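Side-chain contact in periplasmic binding protein (Thermotoga lettingae TMO, PDB 4RY8), which binds the sugar 5-methylthioribose, probably as the solute-binding protein of a transporter: residues G27-R32 with T253-V258. Numbering follows the deposited sequence.
With SR1 (5-S-methyl-5-thio-alpha-D-ribofuranose), chain G.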
# COMPACT_ATOMS: atom_id res chain seq x y z
N GLY C 27 -2.78 15.00 -22.63
CA GLY C 27 -1.81 13.91 -22.50
C GLY C 27 -2.40 12.53 -22.78
O GLY C 27 -3.63 12.34 -22.68
N SER C 28 -1.52 11.59 -23.12
CA SER C 28 -1.92 10.24 -23.53
C SER C 28 -2.71 9.41 -22.48
O SER C 28 -3.65 8.70 -22.84
CB SER C 28 -0.69 9.45 -24.07
OG SER C 28 -1.06 8.09 -24.28
N PHE C 29 -2.36 9.47 -21.21
CA PHE C 29 -3.21 8.83 -20.18
C PHE C 29 -4.68 9.13 -20.40
O PHE C 29 -5.51 8.23 -20.47
CB PHE C 29 -2.81 9.24 -18.75
CG PHE C 29 -3.75 8.71 -17.69
CD1 PHE C 29 -4.98 9.33 -17.42
CD2 PHE C 29 -3.44 7.56 -17.01
CE1 PHE C 29 -5.86 8.81 -16.49
CE2 PHE C 29 -4.30 7.03 -16.09
CZ PHE C 29 -5.52 7.66 -15.81
N PHE C 30 -5.00 10.41 -20.53
CA PHE C 30 -6.37 10.85 -20.60
C PHE C 30 -6.96 10.52 -21.98
O PHE C 30 -8.14 10.17 -22.08
CB PHE C 30 -6.46 12.33 -20.27
CG PHE C 30 -6.36 12.62 -18.79
CD1 PHE C 30 -7.38 12.20 -17.94
CD2 PHE C 30 -5.31 13.33 -18.26
CE1 PHE C 30 -7.31 12.44 -16.57
CE2 PHE C 30 -5.23 13.59 -16.91
CZ PHE C 30 -6.24 13.15 -16.05
N GLU C 31 -6.15 10.57 -23.03
CA GLU C 31 -6.64 10.23 -24.37
C GLU C 31 -6.98 8.76 -24.45
O GLU C 31 -7.93 8.35 -25.11
CB GLU C 31 -5.61 10.58 -25.45
CG GLU C 31 -5.23 12.07 -25.50
CD GLU C 31 -3.95 12.35 -26.28
OE1 GLU C 31 -3.51 11.50 -27.06
OE2 GLU C 31 -3.39 13.45 -26.13
N ARG C 32 -6.22 7.95 -23.74
CA ARG C 32 -6.41 6.50 -23.78
C ARG C 32 -7.65 6.10 -22.98
O ARG C 32 -8.39 5.20 -23.36
CB ARG C 32 -5.15 5.79 -23.29
CG ARG C 32 -4.00 5.86 -24.29
CD ARG C 32 -4.23 4.93 -25.48
NE ARG C 32 -4.92 5.60 -26.58
CZ ARG C 32 -5.65 4.97 -27.50
NH1 ARG C 32 -6.23 5.68 -28.46
NH2 ARG C 32 -5.79 3.65 -27.47
N THR C 253 -1.78 1.88 -14.13
CA THR C 253 -2.86 1.01 -14.61
C THR C 253 -3.01 1.23 -16.11
O THR C 253 -2.51 2.21 -16.67
CB THR C 253 -4.24 1.43 -14.05
OG1 THR C 253 -4.56 2.74 -14.53
CG2 THR C 253 -4.28 1.42 -12.55
N ASP C 254 -3.77 0.35 -16.75
CA ASP C 254 -4.16 0.57 -18.15
C ASP C 254 -5.34 1.56 -18.20
O ASP C 254 -6.45 1.14 -17.97
CB ASP C 254 -4.57 -0.76 -18.78
CG ASP C 254 -4.89 -0.63 -20.25
OD1 ASP C 254 -4.81 0.49 -20.80
OD2 ASP C 254 -5.20 -1.67 -20.86
N SER C 255 -5.09 2.84 -18.56
CA SER C 255 -6.15 3.89 -18.50
C SER C 255 -7.31 3.58 -19.44
O SER C 255 -8.45 3.95 -19.16
CB SER C 255 -5.58 5.28 -18.82
OG SER C 255 -4.92 5.31 -20.08
N TYR C 256 -7.02 2.88 -20.52
CA TYR C 256 -8.03 2.39 -21.48
C TYR C 256 -9.08 1.53 -20.79
O TYR C 256 -10.26 1.69 -21.01
CB TYR C 256 -7.31 1.58 -22.60
CG TYR C 256 -8.15 1.15 -23.81
CD1 TYR C 256 -8.36 2.01 -24.90
CD2 TYR C 256 -8.72 -0.13 -23.88
CE1 TYR C 256 -9.13 1.61 -25.99
CE2 TYR C 256 -9.49 -0.53 -24.97
CZ TYR C 256 -9.69 0.34 -26.02
OH TYR C 256 -10.45 -0.07 -27.10
N ALA C 257 -8.62 0.58 -19.98
CA ALA C 257 -9.48 -0.27 -19.16
C ALA C 257 -10.16 0.55 -18.04
O ALA C 257 -11.25 0.23 -17.61
CB ALA C 257 -8.67 -1.37 -18.53
N VAL C 258 -9.50 1.57 -17.54
CA VAL C 258 -10.16 2.39 -16.52
C VAL C 258 -11.34 3.07 -17.21
O VAL C 258 -12.43 3.18 -16.63
CB VAL C 258 -9.22 3.41 -15.87
CG1 VAL C 258 -10.01 4.34 -14.96
CG2 VAL C 258 -8.13 2.69 -15.09
CS SR1 G . -4.18 16.20 -13.18
S SR1 G . -4.65 14.73 -12.29
C5 SR1 G . -3.60 13.62 -13.26
C4 SR1 G . -3.73 12.18 -12.79
O4 SR1 G . -5.07 11.85 -12.90
C1 SR1 G . -5.25 10.52 -13.43
O1 SR1 G . -5.86 9.76 -12.44
C2 SR1 G . -3.89 9.93 -13.79
O2 SR1 G . -3.43 8.79 -13.01
C3 SR1 G . -2.99 11.14 -13.62
O3 SR1 G . -1.77 10.76 -12.98
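Ser255 packs against Phe29 and Arg32 in the two-lobed periplasmic binding protein fold, where the chain passes from strand 247-252 of one lobe into helix 255-270. Helix 28-44 follows strand 17-22 of the other lobe. Helix 255-270 leads toward strand 278-280, in the same sheet as 17-22. The contact therefore joins the starts of two helices beside the sugar pocket.

The Phe29 ring is sandwiched. Ser255 CB lies over one face, 3.7 Å from the ring centroid and 20° off the normal, a CH-pi contact. It sits nearest the CE2 side of the rim. SR1 covers the opposite face, with its C2 3.4 Å from Phe29 CZ. CG of Phe29 is anti to the backbone N (chi1 174°), which places the ring between Ser255 and the sugar. Ser255 thus backs a pocket residue from the second shell. Phe30 also lines the pocket: its CZ comes 3.6 Å from SR1 O4. Asp103, Asp231, Arg153, Gln116 and His79 hydrogen-bond the ligand.

Ser255 OG faces the backbone of helix 28-44. It lies 3.0 Å from Phe29 O, close enough to donate a hydrogen bond to it. OG also touches Arg32 CB.

Further out, Arg32 meets Tyr256. Tyr256 CA approaches Arg32 O at 3.4 Å in a CA-H...O contact, and the same carbonyl oxygen lies obliquely against the tyrosine ring. Arg32 has two deposited conformers, so the position of its guanidinium near this ring is doubtful. The tyrosine hydroxyl is hydrogen-bonded to Ser39 OG, about two turns further along helix 28-44. Asp254 is the N-cap of helix 255-270: its OD1 accepts a weak bond from Tyr256 N, 3.3 Å long and bent to 132° at the hydrogen.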